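Local coordinates for protein putative oxidoreductase with NAD(P)-binding Rossmann-fold domain (PDB 3UUW) that is probably an NAD(P)-dependent dehydrogenase of the Gfo/Idh/MocA family, with a nucleotide-binding Rossmann fold joined to a C-terminal sheet domain, and of unestablished substrate, at residues S62-C67 against L89-Y94; K133-N138 against Q236-L241; N137-I142 against V227-K232. All coordinates share one frame; numbering follows the deposited sequence. Where two conformers were deposited one is given.

Contact 1: residues S62-C67 against L89-Y94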
loop_
_atom_site.group_PDB
_atom_site.type_symbol
_atom_site.label_atom_id
_atom_site.label_comp_id
_atom_site.label_asym_id
_atom_site.label_seq_id
_atom_site.Cartn_x
_atom_site.Cartn_y
_atom_site.Cartn_z
ATOM N N SER A 62 46.076 -11.104 22.882
ATOM C CA SER A 62 46.078 -12.565 22.902
ATOM C C SER A 62 45.175 -13.148 21.823
ATOM O O SER A 62 45.487 -14.184 21.242
ATOM C CB SER A 62 45.683 -13.110 24.274
ATOM O OG SER A 62 44.380 -12.724 24.639
ATOM N N LEU A 63 44.047 -12.498 21.561
ATOM C CA LEU A 63 43.148 -12.988 20.524
ATOM C C LEU A 63 43.766 -12.777 19.141
ATOM O O LEU A 63 43.783 -13.692 18.315
ATOM C CB LEU A 63 41.792 -12.291 20.605
ATOM C CG LEU A 63 40.759 -12.635 19.522
ATOM C CD1 LEU A 63 40.428 -14.159 19.492
ATOM C CD2 LEU A 63 39.502 -11.797 19.735
ATOM N N ALA A 64 44.267 -11.569 18.898
ATOM C CA ALA A 64 44.815 -11.209 17.593
ATOM C C ALA A 64 45.943 -12.136 17.170
ATOM O O ALA A 64 46.073 -12.451 16.000
ATOM C CB ALA A 64 45.286 -9.765 17.586
ATOM N N LYS A 65 46.764 -12.555 18.130
ATOM C CA LYS A 65 47.894 -13.455 17.855
ATOM C C LYS A 65 47.464 -14.834 17.358
ATOM O O LYS A 65 48.277 -15.573 16.788
ATOM C CB LYS A 65 48.785 -13.590 19.101
ATOM C CG LYS A 65 49.577 -12.335 19.381
ATOM C CD LYS A 65 50.233 -12.346 20.757
ATOM C CE LYS A 65 50.920 -11.007 21.024
ATOM N NZ LYS A 65 51.415 -10.874 22.429
ATOM N N LYS A 66 46.199 -15.184 17.577
ATOM C CA LYS A 66 45.659 -16.470 17.151
ATOM C C LYS A 66 44.705 -16.367 15.954
ATOM O O LYS A 66 44.065 -17.354 15.619
ATOM C CB LYS A 66 44.901 -17.116 18.317
ATOM C CG LYS A 66 45.756 -17.485 19.509
ATOM C CD LYS A 66 46.729 -18.603 19.188
ATOM C CE LYS A 66 47.423 -19.086 20.447
ATOM N NZ LYS A 66 48.234 -20.294 20.189
ATOM N N CYS A 67 44.603 -15.188 15.338
ATOM C CA CYS A 67 43.654 -14.936 14.240
ATOM C C CYS A 67 44.330 -14.401 12.993
ATOM O O CYS A 67 45.423 -13.833 13.069
ATOM C CB CYS A 67 42.611 -13.895 14.695
ATOM S SG CYS A 67 41.543 -14.458 16.014
ATOM N N LEU A 89 49.954 -6.430 14.462
ATOM C CA LEU A 89 49.983 -7.852 14.770
ATOM C C LEU A 89 49.633 -8.729 13.552
ATOM O O LEU A 89 49.567 -9.954 13.673
ATOM C CB LEU A 89 49.067 -8.179 15.958
ATOM C CG LEU A 89 49.611 -7.825 17.340
ATOM C CD1 LEU A 89 48.502 -7.959 18.376
ATOM C CD2 LEU A 89 50.835 -8.705 17.698
ATOM N N GLY A 90 49.420 -8.111 12.388
ATOM C CA GLY A 90 49.272 -8.846 11.129
ATOM C C GLY A 90 47.897 -9.401 10.830
ATOM O O GLY A 90 47.772 -10.361 10.073
ATOM N N VAL A 91 46.865 -8.770 11.370
ATOM C CA VAL A 91 45.506 -9.254 11.122
ATOM C C VAL A 91 44.712 -8.263 10.269
ATOM O O VAL A 91 44.814 -7.062 10.456
ATOM C CB VAL A 91 44.733 -9.557 12.428
ATOM C CG1 VAL A 91 45.511 -10.570 13.302
ATOM C CG2 VAL A 91 44.457 -8.305 13.203
ATOM N N HIS A 92 43.913 -8.800 9.346
ATOM C CA HIS A 92 42.973 -8.002 8.549
ATOM C C HIS A 92 41.900 -7.511 9.495
ATOM O O HIS A 92 41.569 -8.181 10.492
ATOM C CB HIS A 92 42.292 -8.830 7.469
ATOM C CG HIS A 92 43.230 -9.525 6.542
ATOM N ND1 HIS A 92 43.761 -8.920 5.423
ATOM C CD2 HIS A 92 43.728 -10.778 6.563
ATOM C CE1 HIS A 92 44.536 -9.777 4.791
ATOM N NE2 HIS A 92 44.535 -10.913 5.460
ATOM N N VAL A 93 41.321 -6.350 9.204
ATOM C CA VAL A 93 40.343 -5.771 10.115
ATOM C C VAL A 93 39.098 -5.287 9.411
ATOM O O VAL A 93 39.183 -4.567 8.415
ATOM C CB VAL A 93 40.945 -4.594 10.868
ATOM C CG1 VAL A 93 39.885 -3.928 11.793
ATOM C CG2 VAL A 93 42.144 -5.065 11.680
ATOM N N TYR A 94 37.958 -5.779 9.876
ATOM C CA TYR A 94 36.654 -5.228 9.518
ATOM C C TYR A 94 36.167 -4.409 10.708
ATOM O O TYR A 94 36.157 -4.893 11.845
ATOM C CB TYR A 94 35.656 -6.338 9.218
ATOM C CG TYR A 94 34.240 -5.875 8.940
ATOM C CD1 TYR A 94 33.361 -5.508 9.988
ATOM C CD2 TYR A 94 33.764 -5.791 7.626
ATOM C CE1 TYR A 94 32.059 -5.086 9.720
ATOM C CE2 TYR A 94 32.468 -5.373 7.354
ATOM C CZ TYR A 94 31.623 -5.019 8.400
ATOM O OH TYR A 94 30.332 -4.616 8.097
HETATM O O HOH W 1 48.209 -12.780 14.251
#
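Leu89 reaches across to Ala64 and Lys65, each branch of its fork meeting one of the two residues. CD1 stands 3.8 Å from CB of Ala64, while CD2 lies 4.0 Å from CE of Lys65. Its CG sits anti to the carbonyl carbon (chi1 -77°), placing the fork against Ala64 and Lys65. Lys65 has its CB turned away from Leu89, but its extended methylene chain passes beside CD2, the two side chains running at a slant to one another. Only aliphatic carbons of the lysine make this contact, on the exposed side of the interface.

Deeper in, Val91 turns one methyl, CG1, into a frame of backbone carbonyls: Ala64 O and Cys67 O each lie 3.3 Å from it. These belong to the first and last residues of a type I beta turn, Ala64 to Cys67, closed by the bond from Cys67 N to Ala64 O. The same methyl is 4.4 Å from CB of Ala64. Both segments belong to the Rossmann domain, whose parallel sheet counts five strands here, with helices linking them: residues 62-67 lead from a helix toward strand 69-72, and residues 89-94 lead from helix 79-88 into strand 92-95, its immediate neighbour in the sheet. Gly90, with positive phi, ends helix 79-88 in a Schellman motif, and Val91 follows directly. Leu86 of that helix touches both Ala64 and Val91, so the same leucine adds to the apolar cluster.

One water lies between Ala64 O (2.8 Å) and Leu89 O (3.2 Å), placed to donate to either, though it has more acceptors in reach than protons.

Contact 2: residues K133-N138 against Q236-L241; sequences KEIKNN and QRVKNL
Ile135 meets Gln236 and Val238, two residues whose side chains leave the same face of strand 236-239. The apolar part centres on the isoleucine branches: CD1 and CG2 each come to 3.8 Å from CG2 of Val238, so one valine methyl faces both arms. CG1 of Ile135 lies between backbone N and carbonyl carbon (chi1 63°), with CG2 beside the N; this spreads the two arms over the valine. CG2 also touches the root of Gln236, 3.8 Å from its CB. From there the glutamine side chain runs past the isoleucine in the opposite direction, toward the C-terminal end of the helix.

This is a helix laid on a sheet, with local axes 8.9 Å apart and nearly antiparallel, at 169°. Helix 130-138 covers one face of the mixed sheet of the C-terminal domain, where Val227 and Ile229 of strand 224-231 and Leu244 of strand 243-248 also touch Ile135.

The polar part is the carboxamide of Gln236. NE2 donates to Ile135 O at 3.1 Å, a weak bond bent to 129° at the hydrogen. That carbonyl also takes a weak bond from Asn138 N, whose stronger bond goes to Glu134 O. A water accepts from NE2 of Gln236 at 3.0 Å and from ND2 of Asn138 at 3.2 Å, linking the two amides at the exposed edge. CB of Asn138 packs 3.6 Å from NE2 of Gln236, leaving the amide nitrogen between helix backbone, asparagine and water.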
loop_
_atom_site.group_PDB
_atom_site.type_symbol
_atom_site.label_atom_id
_atom_site.label_comp_id
_atom_site.label_asym_id
_atom_site.label_seq_id
_atom_site.Cartn_x
_atom_site.Cartn_y
_atom_site.Cartn_z
ATOM N N LYS A 133 21.372 -2.783 -4.284
ATOM C CA LYS A 133 22.166 -3.214 -5.421
ATOM C C LYS A 133 21.280 -3.405 -6.657
ATOM O O LYS A 133 21.695 -3.079 -7.790
ATOM C CB LYS A 133 22.966 -4.479 -5.112
ATOM C CG LYS A 133 24.121 -4.216 -4.162
ATOM C CD LYS A 133 24.980 -5.457 -3.822
ATOM C CE LYS A 133 25.452 -6.241 -5.042
ATOM N NZ LYS A 133 26.375 -5.441 -5.894
ATOM N N GLU A 134 20.109 -3.990 -6.466
ATOM C CA GLU A 134 19.204 -4.226 -7.591
ATOM C C GLU A 134 18.796 -2.923 -8.261
ATOM O O GLU A 134 18.904 -2.804 -9.482
ATOM C CB GLU A 134 17.988 -5.019 -7.164
ATOM C CG GLU A 134 17.094 -5.400 -8.327
ATOM C CD GLU A 134 16.091 -6.484 -7.990
ATOM O OE1 GLU A 134 16.032 -6.922 -6.824
ATOM O OE2 GLU A 134 15.353 -6.892 -8.914
ATOM N N ILE A 135 18.377 -1.924 -7.494
ATOM C CA ILE A 135 17.915 -0.689 -8.121
ATOM C C ILE A 135 19.077 0.052 -8.745
ATOM O O ILE A 135 18.920 0.643 -9.797
ATOM C CB ILE A 135 17.044 0.225 -7.182
ATOM C CG1 ILE A 135 17.824 0.733 -5.967
ATOM C CG2 ILE A 135 15.788 -0.537 -6.738
ATOM C CD1 ILE A 135 17.067 1.856 -5.168
ATOM N N LYS A 136 20.266 -0.041 -8.139
ATOM C CA LYS A 136 21.441 0.602 -8.708
ATOM C C LYS A 136 21.770 -0.038 -10.050
ATOM O O LYS A 136 22.053 0.654 -11.030
ATOM C CB LYS A 136 22.641 0.452 -7.786
ATOM C CG LYS A 136 23.923 1.128 -8.273
ATOM C CD LYS A 136 25.066 0.845 -7.287
ATOM C CE LYS A 136 26.371 1.507 -7.683
ATOM N NZ LYS A 136 26.988 0.797 -8.843
ATOM N N ASN A 137 21.729 -1.358 -10.084
ATOM C CA ASN A 137 22.079 -2.107 -11.306
ATOM C C ASN A 137 21.071 -1.873 -12.443
ATOM O O ASN A 137 21.445 -1.890 -13.624
ATOM C CB ASN A 137 22.157 -3.605 -11.009
ATOM C CG ASN A 137 23.380 -4.000 -10.202
ATOM O OD1 ASN A 137 24.374 -3.273 -10.139
ATOM N ND2 ASN A 137 23.329 -5.204 -9.616
ATOM N N ASN A 138 19.811 -1.611 -12.094
ATOM C CA ASN A 138 18.740 -1.482 -13.091
ATOM C C ASN A 138 18.397 -0.047 -13.504
ATOM O O ASN A 138 17.549 0.163 -14.383
ATOM C CB ASN A 138 17.484 -2.208 -12.600
ATOM C CG ASN A 138 17.659 -3.692 -12.549
ATOM O OD1 ASN A 138 18.466 -4.258 -13.292
ATOM N ND2 ASN A 138 16.893 -4.356 -11.697
ATOM N N GLN A 236 12.220 4.006 -9.101
ATOM C CA GLN A 236 12.507 2.848 -8.257
ATOM C C GLN A 236 12.629 3.334 -6.814
ATOM O O GLN A 236 13.249 4.360 -6.553
ATOM C CB GLN A 236 13.813 2.166 -8.626
ATOM C CG GLN A 236 13.938 1.619 -10.054
ATOM C CD GLN A 236 15.405 1.509 -10.517
ATOM O OE1 GLN A 236 16.042 2.505 -10.825
ATOM N NE2 GLN A 236 15.903 0.304 -10.592
ATOM N N ARG A 237 12.077 2.587 -5.872
ATOM C CA ARG A 237 12.247 2.931 -4.471
ATOM C C ARG A 237 12.515 1.683 -3.665
ATOM O O ARG A 237 11.939 0.613 -3.937
ATOM C CB ARG A 237 11.012 3.579 -3.845
ATOM C CG ARG A 237 10.251 4.546 -4.675
ATOM C CD ARG A 237 9.211 5.256 -3.784
ATOM N NE ARG A 237 8.539 6.216 -4.616
ATOM C CZ ARG A 237 7.551 5.913 -5.441
ATOM N NH1 ARG A 237 7.059 4.672 -5.493
ATOM N NH2 ARG A 237 7.036 6.858 -6.186
ATOM N N VAL A 238 13.353 1.823 -2.652
ATOM C CA VAL A 238 13.533 0.744 -1.689
ATOM C C VAL A 238 13.232 1.356 -0.327
ATOM O O VAL A 238 13.828 2.364 0.039
ATOM C CB VAL A 238 14.928 0.108 -1.714
ATOM C CG1 VAL A 238 15.060 -0.922 -0.594
ATOM C CG2 VAL A 238 15.162 -0.567 -3.029
ATOM N N LYS A 239 12.284 0.762 0.394
ATOM C CA LYS A 239 11.857 1.249 1.680
ATOM C C LYS A 239 12.314 0.309 2.777
ATOM O O LYS A 239 12.112 -0.908 2.692
ATOM C CB LYS A 239 10.325 1.358 1.729
ATOM C CG LYS A 239 9.756 2.356 0.753
ATOM C CD LYS A 239 8.219 2.387 0.868
ATOM C CE LYS A 239 7.599 3.444 -0.031
ATOM N NZ LYS A 239 6.120 3.415 0.104
ATOM N N ASN A 240 12.916 0.889 3.803
ATOM C CA ASN A 240 13.410 0.146 4.979
ATOM C C ASN A 240 14.291 -1.053 4.614
ATOM O O ASN A 240 14.282 -2.101 5.300
ATOM C CB ASN A 240 12.229 -0.280 5.862
ATOM C CG ASN A 240 11.481 0.907 6.439
ATOM O OD1 ASN A 240 12.055 1.972 6.654
ATOM N ND2 ASN A 240 10.223 0.702 6.767
ATOM N N LEU A 241 15.036 -0.885 3.525
ATOM C CA LEU A 241 15.966 -1.883 2.981
ATOM C C LEU A 241 15.332 -3.186 2.535
ATOM O O LEU A 241 16.063 -4.113 2.123
ATOM C CB LEU A 241 17.111 -2.180 3.977
ATOM C CG LEU A 241 17.993 -1.007 4.364
ATOM C CD1 LEU A 241 17.344 -0.163 5.391
ATOM C CD2 LEU A 241 19.377 -1.500 4.886
HETATM O O HOH W 2 14.843 -2.444 -10.103
#

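Contact 3: residues N137-I142 against V227-K232; sequences NNATEI and VEILSK
Glu141 runs alongside Lys232, both chains heading the same way from the place where strand 142-150 begins its antiparallel pairing with strand 224-231. At its root, CB lies 3.9 Å from CB of Lys232. The chain is extended beyond CG, which carries CD along the lysine methylenes, 3.9 Å from Lys232 CD. OE2 is likewise 3.9 Å from Lys232 CD. OE1 approaches Lys232 CE to 3.2 Å, but it stays 4.6 Å from NZ, beyond a salt bridge: the lysine bends at its outer torsions and gives its ammonium to Asp219 of the second subunit.

In the backbone, Lys232 N donates to Glu141 O at 3.1 Å, with the nitrogen 42° above the carbonyl plane. Next to it Ile142 and Ser231 form a non-hydrogen-bonded antiparallel pair. CG1 of Ile142 and CB of Ala139 both pack on CG2 of Ile229. Two waters fill out the polar side: one accepts from Thr140 N and hydrogen-bonds Ser231 OG at 2.7 Å; the other sits between Thr140 O and Lys232 O, placed to donate to them, but with more acceptors in reach than protons.

The joint is thus held by backbone, water and apolar packing, and the glutamate probably offers the lysine only a diffuse attraction while the ammonium is engaged by the second subunit.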
loop_
_atom_site.group_PDB
_atom_site.type_symbol
_atom_site.label_atom_id
_atom_site.label_comp_id
_atom_site.label_asym_id
_atom_site.label_seq_id
_atom_site.Cartn_x
_atom_site.Cartn_y
_atom_site.Cartn_z
ATOM N N ASN A 137 21.729 -1.358 -10.084
ATOM C CA ASN A 137 22.079 -2.107 -11.306
ATOM C C ASN A 137 21.071 -1.873 -12.443
ATOM O O ASN A 137 21.445 -1.890 -13.624
ATOM C CB ASN A 137 22.157 -3.605 -11.009
ATOM C CG ASN A 137 23.380 -4.000 -10.202
ATOM O OD1 ASN A 137 24.374 -3.273 -10.139
ATOM N ND2 ASN A 137 23.329 -5.204 -9.616
ATOM N N ASN A 138 19.811 -1.611 -12.094
ATOM C CA ASN A 138 18.740 -1.482 -13.091
ATOM C C ASN A 138 18.397 -0.047 -13.504
ATOM O O ASN A 138 17.549 0.163 -14.383
ATOM C CB ASN A 138 17.484 -2.208 -12.600
ATOM C CG ASN A 138 17.659 -3.692 -12.549
ATOM O OD1 ASN A 138 18.466 -4.258 -13.292
ATOM N ND2 ASN A 138 16.893 -4.356 -11.697
ATOM N N ALA A 139 19.073 0.923 -12.899
ATOM C CA ALA A 139 18.817 2.340 -13.173
ATOM C C ALA A 139 19.710 2.802 -14.296
ATOM O O ALA A 139 20.929 2.584 -14.262
ATOM C CB ALA A 139 19.080 3.169 -11.936
ATOM N N THR A 140 19.104 3.410 -15.305
ATOM C CA THR A 140 19.862 3.993 -16.408
ATOM C C THR A 140 19.257 5.359 -16.727
ATOM O O THR A 140 18.051 5.555 -16.606
ATOM C CB THR A 140 19.854 3.101 -17.648
ATOM O OG1 THR A 140 18.512 2.950 -18.111
ATOM C CG2 THR A 140 20.439 1.718 -17.328
ATOM N N GLU A 141 20.099 6.314 -17.107
ATOM C CA GLU A 141 19.627 7.661 -17.438
ATOM C C GLU A 141 18.895 8.296 -16.239
ATOM O O GLU A 141 17.761 8.775 -16.330
ATOM C CB GLU A 141 18.790 7.644 -18.720
ATOM C CG GLU A 141 19.533 6.950 -19.874
ATOM C CD GLU A 141 18.749 6.932 -21.169
ATOM O OE1 GLU A 141 18.385 8.014 -21.654
ATOM O OE2 GLU A 141 18.517 5.834 -21.710
ATOM N N ILE A 142 19.576 8.267 -15.105
ATOM C CA ILE A 142 19.082 8.847 -13.878
ATOM C C ILE A 142 18.954 10.359 -13.979
ATOM O O ILE A 142 19.860 11.025 -14.476
ATOM C CB ILE A 142 20.028 8.487 -12.691
ATOM C CG1 ILE A 142 20.045 6.966 -12.469
ATOM C CG2 ILE A 142 19.634 9.208 -11.391
ATOM C CD1 ILE A 142 21.094 6.506 -11.468
ATOM N N VAL A 227 15.424 4.986 -0.333
ATOM C CA VAL A 227 16.171 5.453 -1.503
ATOM C C VAL A 227 15.184 5.444 -2.689
ATOM O O VAL A 227 14.462 4.467 -2.894
ATOM C CB VAL A 227 17.336 4.542 -1.814
ATOM C CG1 VAL A 227 17.915 4.849 -3.219
ATOM C CG2 VAL A 227 18.347 4.632 -0.709
ATOM N N GLU A 228 15.132 6.545 -3.422
ATOM C CA GLU A 228 14.255 6.691 -4.581
ATOM C C GLU A 228 15.109 7.178 -5.719
ATOM O O GLU A 228 15.798 8.221 -5.591
ATOM C CB GLU A 228 13.170 7.715 -4.306
ATOM C CG GLU A 228 12.252 8.016 -5.471
ATOM C CD GLU A 228 11.152 8.932 -5.027
ATOM O OE1 GLU A 228 11.468 10.107 -4.739
ATOM O OE2 GLU A 228 9.991 8.469 -4.922
ATOM N N ILE A 229 15.076 6.443 -6.822
ATOM C CA ILE A 229 15.802 6.817 -8.014
ATOM C C ILE A 229 14.822 7.140 -9.135
ATOM O O ILE A 229 14.003 6.286 -9.504
ATOM C CB ILE A 229 16.740 5.687 -8.467
ATOM C CG1 ILE A 229 17.762 5.344 -7.374
ATOM C CG2 ILE A 229 17.449 6.041 -9.830
ATOM C CD1 ILE A 229 18.671 4.163 -7.762
ATOM N N LEU A 230 14.892 8.366 -9.646
ATOM C CA LEU A 230 14.084 8.803 -10.798
ATOM C C LEU A 230 14.943 8.676 -12.062
ATOM O O LEU A 230 15.991 9.322 -12.182
ATOM C CB LEU A 230 13.604 10.251 -10.639
ATOM C CG LEU A 230 12.524 10.594 -9.602
ATOM C CD1 LEU A 230 13.061 10.521 -8.187
ATOM C CD2 LEU A 230 11.982 11.996 -9.875
ATOM N N SER A 231 14.493 7.861 -13.006
ATOM C CA SER A 231 15.244 7.654 -14.248
ATOM C C SER A 231 14.307 7.665 -15.446
ATOM O O SER A 231 13.097 7.715 -15.294
ATOM C CB SER A 231 16.043 6.369 -14.181
ATOM O OG SER A 231 15.187 5.251 -14.092
ATOM N N LYS A 232 14.870 7.640 -16.644
ATOM C CA LYS A 232 14.044 7.681 -17.833
ATOM C C LYS A 232 12.999 6.567 -17.801
ATOM O O LYS A 232 13.340 5.378 -17.776
ATOM C CB LYS A 232 14.903 7.559 -19.085
ATOM C CG LYS A 232 14.075 7.548 -20.357
ATOM C CD LYS A 232 14.945 7.380 -21.582
ATOM C CE LYS A 232 15.343 8.703 -22.157
ATOM N NZ LYS A 232 14.187 9.306 -22.878
HETATM O O HOH W 3 16.100 3.093 -15.397
HETATM O O HOH W 4 15.925 4.442 -17.886
#

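Overall arrangement
Contacts 2 and 3 are neighbours, their centres 9 Å apart, and share Asn137 and Asn138: the end of helix 130-138 serves one and leads into the other. Their strands, 236-239 and 227-231, lie side by side in the C-terminal sheet, joined by backbone bonds such as the probable one of Ile229 N to Gln236 O (2.8 Å), and by the salt bridge of Arg237 NE to Glu228 OE2 at 2.7 Å. Contact 1 lies across the chain's centre, 36 Å from contact 2 and 41 Å from contact 3 between centres. It belongs to the Rossmann domain, which probably binds the dinucleotide, and no other chain touches it, whereas contacts 2 and 3 both reach the second subunit.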